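Local coordinates for 6-carboxyhexanoate--CoA ligase (Aquifex aeolicus, PDB 5TVA), which belongs to the BioW family of acyl-CoA ligases and holds adenosine monophosphate and coenzyme A in its pockets, at residues R77-A80 with V81-T85; K146-E149 with K150-E154; I227-C230 with L231-V235. All coordinates share one frame; numbering follows the deposited sequence.

Contact 1 of 3, residues R77-A80 with V81-T85; sequences REFA and VKKLT
Phe79 and Lys83 meet one turn apart on the alpha-helix 73-85, where Lys83 CG lies over one face of the ring, offset toward its rim, in a CH-pi contact. Lys83 CG stands 3.8 Å from the centroid of the Phe79 ring, 20° off its normal, and Lys83 CD comes within 3.5 Å of Phe79 CZ. With chi1 at -178° the Phe79 ring swings along the helix toward the next turn, and bends at chi2 and chi3 curl the Lys83 chain over it. Tyr68 and Phe70 also meet the ring, and Lys83 NZ is hydrogen-bonded to Gln86. The tight side of the helix carries Ala80, Val81 and Leu84, all buried; Val81 rests on Ala94 and Lys95 of helix 91-102, and Leu84 on Val192 and Ala177 of two strands. The other side is loose: Glu78 extends into solvent, and exposed Lys82 grazes the ring obliquely, its CE 4.2 Å from Phe79 CD1. Backbone i to i+4 hydrogen bonds link the two turns, Lys83 N to Phe79 O at 2.9 Å and Leu84 N to Ala80 O at 3.1 Å. Thr85 OG1 donates to Lys82 O at 2.9 Å.

Contact 2 of 3, residues K146-E149 with K150-E154; sequences KVTE and KLLKE
Four successive i to i+4 backbone bonds join residues 146-149 to 150-153 on the alpha-helix 144-153, the straightest running from Leu151 N to Val147 O at 2.9 Å and 173°. Two pairs of side chains lie alongside each other on this frame, both members of each pair pointing the same way. On the buried side, Val147 CG1 meets Leu151 CD1 at 3.7 Å, a contact between methyl groups one turn apart. Thr148 and Leu152 repeat the pattern nearer the surface, Thr148 CG2 lying 3.6 Å from Leu152 CD1. Thr148 divides its two branches: the methyl is anti to the backbone N and turns along the helix to the leucine, while OG1 (chi1 -62°) bonds back to the carbonyl of Arg144, so that the hydroxyl is satisfied within the helix. The exposed side is charged. There Lys150 bends at chi2 and chi4 to bring NZ within 2.9 Å of Glu154 OE2, a salt bridge that meets the carboxylate oxygen nearly end-on and spans the last turn, beside the backbone bond from Glu154 N to Lys150 O. Helix 158-173, next along the chain, covers one flank: Thr148 and Leu152 touch its Leu158, and Thr148 and Leu151 its Val161.

Contact 3 of 3, residues I227-C230 with L231-V235; sequences IIEC and LTQKV
Chi1 of Thr232 (66°) sets OG1 between its backbone N and carbonyl carbon, bringing the hydroxyl 2.8 Å from Ile228 O, while at Ile227 the CG2 branch stands anti to the backbone N and reaches forward to Leu231. Thr232 N donates to the same oxygen, Ile228 O, at 3.0 Å and 139°. The branched pair lies side by side, with Ile227 CG2 3.7 Å from Leu231 CD1; both are buried, Ile227 resting on Val219 and Leu231 on Tyr217 of strand 214-219, and Tyr217, like Thr136 which Leu231 also touches, lines the adenosine monophosphate pocket. This is the C-terminal part of helix 224-233, where the regular ladder gives way: Leu231 N still bonds to Ile227 O at 2.8 Å, but the bonds from Gln233 N to Glu229 O and from Lys234 N to Cys230 O are weak. Lys169 NZ of helix 158-173 hydrogen-bonds to Cys230 O and Lys234 O. Cys230 SG forms a disulfide with Cys173 of that helix and has Lys234 CD 4.1 Å away; the Lys234 amine forms a salt bridge with Glu57. On the exposed face the Glu229 carboxylate and Gln233 amide planes are 48° apart, and one water donates to Glu229 OE2 at 3.2 Å.

From the N terminus, the chain reaches contact 1 in helix 73-85, contact 2 in helix 144-153 and contact 3 in helix 224-233. Each joins neighbouring turns of a single helix, contacts 2 and 3 running on into the residues just past it, so none closes a long loop, and the three follow in series without nesting or crossing. Their centres lie 27 to 28 Å apart and they do not touch. Contact 1 sets its helix against helix 91-102 and strands 177-181 and 190-194 of the mixed sheet. Contacts 2 and 3 share a neighbour, helix 158-173, which meets residues 146-154 through Leu158 and Val161 and residues 227-235 through Lys169, Asn170, Phe172 and Cys173. Beyond contact 3 the chain enters strand 236-239, the middle strand of the parallel sheet.

Contact 1 of 3, residues R77-A80 with V81-T85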
loop_
_atom_site.group_PDB
_atom_site.type_symbol
_atom_site.label_atom_id
_atom_site.label_comp_id
_atom_site.label_asym_id
_atom_site.label_seq_id
_atom_site.Cartn_x
_atom_site.Cartn_y
_atom_site.Cartn_z
ATOM N N ARG A 77 1.247 3.691 17.873
ATOM C CA ARG A 77 1.104 4.939 17.140
ATOM C C ARG A 77 2.099 5.988 17.621
ATOM O O ARG A 77 2.561 6.813 16.825
ATOM C CB ARG A 77 -0.329 5.444 17.268
ATOM C CG ARG A 77 -1.347 4.436 16.779
ATOM C CD ARG A 77 -2.766 4.927 16.968
ATOM N NE ARG A 77 -3.725 3.995 16.383
ATOM C CZ ARG A 77 -5.038 4.056 16.581
ATOM N NH1 ARG A 77 -5.543 5.001 17.357
ATOM N NH2 ARG A 77 -5.843 3.173 16.014
ATOM N N GLU A 78 2.458 5.963 18.902
ATOM C CA GLU A 78 3.493 6.867 19.387
ATOM C C GLU A 78 4.829 6.551 18.725
ATOM O O GLU A 78 5.555 7.454 18.282
ATOM C CB GLU A 78 3.589 6.755 20.908
ATOM C CG GLU A 78 4.404 7.834 21.602
ATOM C CD GLU A 78 4.159 7.859 23.110
ATOM O OE1 GLU A 78 5.028 8.376 23.852
ATOM O OE2 GLU A 78 3.099 7.354 23.551
ATOM N N PHE A 79 5.159 5.262 18.635
ATOM C CA PHE A 79 6.358 4.852 17.912
ATOM C C PHE A 79 6.240 5.187 16.426
ATOM O O PHE A 79 7.213 5.625 15.795
ATOM C CB PHE A 79 6.593 3.358 18.125
ATOM C CG PHE A 79 7.833 2.822 17.468
ATOM C CD1 PHE A 79 9.084 3.168 17.927
ATOM C CD2 PHE A 79 7.741 1.923 16.423
ATOM C CE1 PHE A 79 10.230 2.652 17.331
ATOM C CE2 PHE A 79 8.881 1.402 15.817
ATOM C CZ PHE A 79 10.125 1.765 16.277
ATOM N N ALA A 80 5.043 5.006 15.855
ATOM C CA ALA A 80 4.851 5.281 14.435
ATOM C C ALA A 80 5.156 6.742 14.120
ATOM O O ALA A 80 5.894 7.044 13.174
ATOM C CB ALA A 80 3.427 4.913 14.027
ATOM N N VAL A 81 4.631 7.658 14.938
ATOM C CA VAL A 81 4.961 9.076 14.800
ATOM C C VAL A 81 6.470 9.297 14.890
ATOM O O VAL A 81 7.046 10.092 14.134
ATOM C CB VAL A 81 4.200 9.896 15.857
ATOM C CG1 VAL A 81 4.557 11.372 15.744
ATOM C CG2 VAL A 81 2.711 9.705 15.691
ATOM N N LYS A 82 7.138 8.589 15.797
ATOM C CA LYS A 82 8.567 8.813 15.990
ATOM C C LYS A 82 9.358 8.429 14.750
ATOM O O LYS A 82 10.210 9.198 14.285
ATOM C CB LYS A 82 9.073 8.035 17.207
ATOM C CG LYS A 82 10.561 8.194 17.443
ATOM C CD LYS A 82 10.919 7.873 18.892
ATOM C CE LYS A 82 11.417 6.447 19.056
ATOM N NZ LYS A 82 12.839 6.280 18.628
ATOM N N LYS A 83 9.096 7.235 14.205
ATOM C CA LYS A 83 9.829 6.790 13.020
ATOM C C LYS A 83 9.595 7.734 11.843
ATOM O O LYS A 83 10.520 8.009 11.066
ATOM C CB LYS A 83 9.426 5.354 12.664
ATOM C CG LYS A 83 9.732 4.310 13.784
ATOM C CD LYS A 83 11.218 4.266 14.057
ATOM C CE LYS A 83 11.977 3.886 12.805
ATOM N NZ LYS A 83 13.458 3.784 13.023
ATOM N N LEU A 84 8.368 8.256 11.711
ATOM C CA LEU A 84 8.060 9.216 10.651
ATOM C C LEU A 84 8.924 10.471 10.751
ATOM O O LEU A 84 9.390 10.998 9.729
ATOM C CB LEU A 84 6.572 9.586 10.689
ATOM C CG LEU A 84 5.617 8.502 10.170
ATOM C CD1 LEU A 84 4.132 8.751 10.515
ATOM C CD2 LEU A 84 5.809 8.325 8.658
ATOM N N THR A 85 9.147 10.982 11.967
ATOM C CA THR A 85 9.959 12.194 12.062
ATOM C C THR A 85 11.419 11.911 11.735
ATOM O O THR A 85 12.195 12.846 11.509
ATOM C CB THR A 85 9.859 12.856 13.441
ATOM O OG1 THR A 85 10.639 12.114 14.389
ATOM C CG2 THR A 85 8.422 12.982 13.911
#

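Contact 2 of 3, residues K146-E149 with K150-E154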
loop_
_atom_site.group_PDB
_atom_site.type_symbol
_atom_site.label_atom_id
_atom_site.label_comp_id
_atom_site.label_asym_id
_atom_site.label_seq_id
_atom_site.Cartn_x
_atom_site.Cartn_y
_atom_site.Cartn_z
ATOM N N LYS A 146 9.617 -16.408 -7.134
ATOM C CA LYS A 146 10.875 -16.404 -6.394
ATOM C C LYS A 146 10.772 -15.553 -5.135
ATOM O O LYS A 146 11.170 -15.983 -4.044
ATOM C CB LYS A 146 12.005 -15.900 -7.290
ATOM C CG LYS A 146 13.363 -15.897 -6.622
ATOM C CD LYS A 146 14.434 -15.493 -7.605
ATOM C CE LYS A 146 15.821 -15.528 -6.970
ATOM N NZ LYS A 146 16.838 -14.871 -7.850
ATOM N N VAL A 147 10.226 -14.341 -5.271
ATOM C CA VAL A 147 10.163 -13.407 -4.145
ATOM C C VAL A 147 9.263 -13.958 -3.043
ATOM O O VAL A 147 9.591 -13.883 -1.850
ATOM C CB VAL A 147 9.689 -12.016 -4.630
ATOM C CG1 VAL A 147 9.452 -11.089 -3.450
ATOM C CG2 VAL A 147 10.722 -11.400 -5.572
ATOM N N THR A 148 8.109 -14.498 -3.422
ATOM C CA THR A 148 7.204 -15.063 -2.424
ATOM C C THR A 148 7.857 -16.203 -1.641
ATOM O O THR A 148 7.732 -16.265 -0.413
ATOM C CB THR A 148 5.925 -15.546 -3.104
ATOM O OG1 THR A 148 5.284 -14.424 -3.703
ATOM C CG2 THR A 148 4.979 -16.206 -2.098
ATOM N N GLU A 149 8.563 -17.111 -2.318
ATOM C CA GLU A 149 9.139 -18.224 -1.565
ATOM C C GLU A 149 10.220 -17.720 -0.620
ATOM O O GLU A 149 10.264 -18.113 0.558
ATOM C CB GLU A 149 9.692 -19.315 -2.498
ATOM C CG GLU A 149 10.123 -20.618 -1.713
ATOM C CD GLU A 149 10.583 -21.779 -2.628
ATOM O OE1 GLU A 149 9.757 -22.363 -3.367
ATOM O OE2 GLU A 149 11.793 -22.094 -2.635
ATOM N N LYS A 150 11.077 -16.823 -1.109
ATOM C CA LYS A 150 12.145 -16.286 -0.276
ATOM C C LYS A 150 11.584 -15.589 0.951
ATOM O O LYS A 150 11.976 -15.898 2.082
ATOM C CB LYS A 150 13.019 -15.327 -1.087
ATOM C CG LYS A 150 14.208 -14.762 -0.325
ATOM C CD LYS A 150 15.373 -14.515 -1.277
ATOM C CE LYS A 150 16.691 -14.329 -0.533
ATOM N NZ LYS A 150 16.725 -13.092 0.307
ATOM N N LEU A 151 10.652 -14.655 0.759
ATOM C CA LEU A 151 10.161 -13.914 1.915
ATOM C C LEU A 151 9.393 -14.805 2.879
ATOM O O LEU A 151 9.466 -14.593 4.098
ATOM C CB LEU A 151 9.307 -12.730 1.481
ATOM C CG LEU A 151 10.094 -11.754 0.598
ATOM C CD1 LEU A 151 9.239 -10.573 0.189
ATOM C CD2 LEU A 151 11.366 -11.297 1.308
ATOM N N LEU A 152 8.645 -15.785 2.367
ATOM C CA LEU A 152 7.942 -16.690 3.269
ATOM C C LEU A 152 8.934 -17.384 4.197
ATOM O O LEU A 152 8.733 -17.406 5.417
ATOM C CB LEU A 152 7.106 -17.712 2.483
ATOM C CG LEU A 152 5.827 -17.138 1.842
ATOM C CD1 LEU A 152 5.098 -18.116 0.917
ATOM C CD2 LEU A 152 4.880 -16.581 2.910
ATOM N N LYS A 153 10.055 -17.869 3.647
ATOM C CA LYS A 153 10.985 -18.636 4.459
ATOM C C LYS A 153 11.762 -17.753 5.420
ATOM O O LYS A 153 12.229 -18.245 6.454
ATOM C CB LYS A 153 11.935 -19.461 3.581
ATOM C CG LYS A 153 13.204 -18.766 3.153
ATOM C CD LYS A 153 14.225 -19.771 2.591
ATOM C CE LYS A 153 15.220 -20.210 3.659
ATOM N NZ LYS A 153 16.266 -19.176 3.965
ATOM N N GLU A 154 11.877 -16.461 5.136
ATOM C CA GLU A 154 12.423 -15.572 6.151
ATOM C C GLU A 154 11.409 -15.237 7.238
ATOM O O GLU A 154 11.758 -14.516 8.180
ATOM C CB GLU A 154 12.954 -14.298 5.502
ATOM C CG GLU A 154 14.213 -14.511 4.642
ATOM C CD GLU A 154 14.508 -13.301 3.759
ATOM O OE1 GLU A 154 13.770 -12.303 3.866
ATOM O OE2 GLU A 154 15.461 -13.347 2.944
#

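Contact 3 of 3, residues I227-C230 with L231-V235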
loop_
_atom_site.group_PDB
_atom_site.type_symbol
_atom_site.label_atom_id
_atom_site.label_comp_id
_atom_site.label_asym_id
_atom_site.label_seq_id
_atom_site.Cartn_x
_atom_site.Cartn_y
_atom_site.Cartn_z
ATOM N N ILE A 227 3.758 12.985 -8.937
ATOM C CA ILE A 227 3.616 11.840 -8.040
ATOM C C ILE A 227 2.378 11.043 -8.393
ATOM O O ILE A 227 2.441 9.813 -8.535
ATOM C CB ILE A 227 3.599 12.289 -6.567
ATOM C CG1 ILE A 227 5.006 12.771 -6.157
ATOM C CG2 ILE A 227 3.145 11.135 -5.667
ATOM C CD1 ILE A 227 5.056 13.368 -4.777
ATOM N N ILE A 228 1.241 11.734 -8.568
ATOM C CA ILE A 228 -0.008 11.060 -8.919
ATOM C C ILE A 228 0.128 10.335 -10.250
ATOM O O ILE A 228 -0.284 9.175 -10.389
ATOM C CB ILE A 228 -1.179 12.056 -8.957
ATOM C CG1 ILE A 228 -1.347 12.746 -7.608
ATOM C CG2 ILE A 228 -2.484 11.342 -9.348
ATOM C CD1 ILE A 228 -2.600 13.591 -7.533
ATOM N N GLU A 229 0.702 11.001 -11.253
ATOM C CA GLU A 229 0.937 10.319 -12.516
ATOM C C GLU A 229 1.753 9.046 -12.310
ATOM O O GLU A 229 1.474 8.015 -12.929
ATOM C CB GLU A 229 1.644 11.249 -13.495
ATOM C CG GLU A 229 1.941 10.601 -14.811
ATOM C CD GLU A 229 2.614 11.560 -15.792
ATOM O OE1 GLU A 229 3.721 12.047 -15.489
ATOM O OE2 GLU A 229 2.024 11.845 -16.863
ATOM N N CYS A 230 2.793 9.113 -11.478
ATOM C CA CYS A 230 3.663 7.957 -11.282
ATOM C C CYS A 230 2.919 6.838 -10.569
ATOM O O CYS A 230 2.964 5.678 -11.000
ATOM C CB CYS A 230 4.911 8.357 -10.494
ATOM S SG CYS A 230 6.150 7.065 -10.366
ATOM N N LEU A 231 2.191 7.182 -9.504
ATOM C CA LEU A 231 1.479 6.167 -8.735
ATOM C C LEU A 231 0.463 5.429 -9.596
ATOM O O LEU A 231 0.241 4.227 -9.404
ATOM C CB LEU A 231 0.782 6.801 -7.525
ATOM C CG LEU A 231 1.649 7.436 -6.439
ATOM C CD1 LEU A 231 0.793 8.268 -5.479
ATOM C CD2 LEU A 231 2.413 6.350 -5.700
ATOM N N THR A 232 -0.185 6.134 -10.543
ATOM C CA THR A 232 -1.364 5.592 -11.192
ATOM C C THR A 232 -1.139 5.149 -12.630
ATOM O O THR A 232 -1.998 4.444 -13.174
ATOM C CB THR A 232 -2.525 6.604 -11.137
ATOM O OG1 THR A 232 -2.230 7.793 -11.915
ATOM C CG2 THR A 232 -2.812 6.986 -9.703
ATOM N N GLN A 233 -0.004 5.495 -13.242
ATOM C CA GLN A 233 0.205 5.225 -14.656
ATOM C C GLN A 233 1.541 4.548 -14.958
ATOM O O GLN A 233 1.615 3.734 -15.875
ATOM C CB GLN A 233 0.089 6.532 -15.472
ATOM C CG GLN A 233 -1.297 7.193 -15.371
ATOM C CD GLN A 233 -1.529 8.375 -16.352
ATOM O OE1 GLN A 233 -0.637 8.791 -17.104
ATOM N NE2 GLN A 233 -2.739 8.915 -16.326
ATOM N N LYS A 234 2.611 4.866 -14.247
ATOM C CA LYS A 234 3.891 4.288 -14.628
ATOM C C LYS A 234 3.952 2.801 -14.237
ATOM O O LYS A 234 3.431 2.388 -13.199
ATOM C CB LYS A 234 5.024 5.081 -13.988
ATOM C CG LYS A 234 6.406 4.657 -14.457
ATOM C CD LYS A 234 7.473 5.627 -13.987
ATOM C CE LYS A 234 8.859 5.015 -14.115
ATOM N NZ LYS A 234 9.154 4.566 -15.496
ATOM N N VAL A 235 4.556 1.988 -15.099
ATOM C CA VAL A 235 4.592 0.540 -14.932
ATOM C C VAL A 235 5.970 0.164 -14.408
ATOM O O VAL A 235 6.985 0.409 -15.077
ATOM C CB VAL A 235 4.266 -0.194 -16.244
ATOM C CG1 VAL A 235 4.395 -1.704 -16.057
ATOM C CG2 VAL A 235 2.859 0.139 -16.704
HETATM O O HOH W 1 1.632 8.860 -17.939
#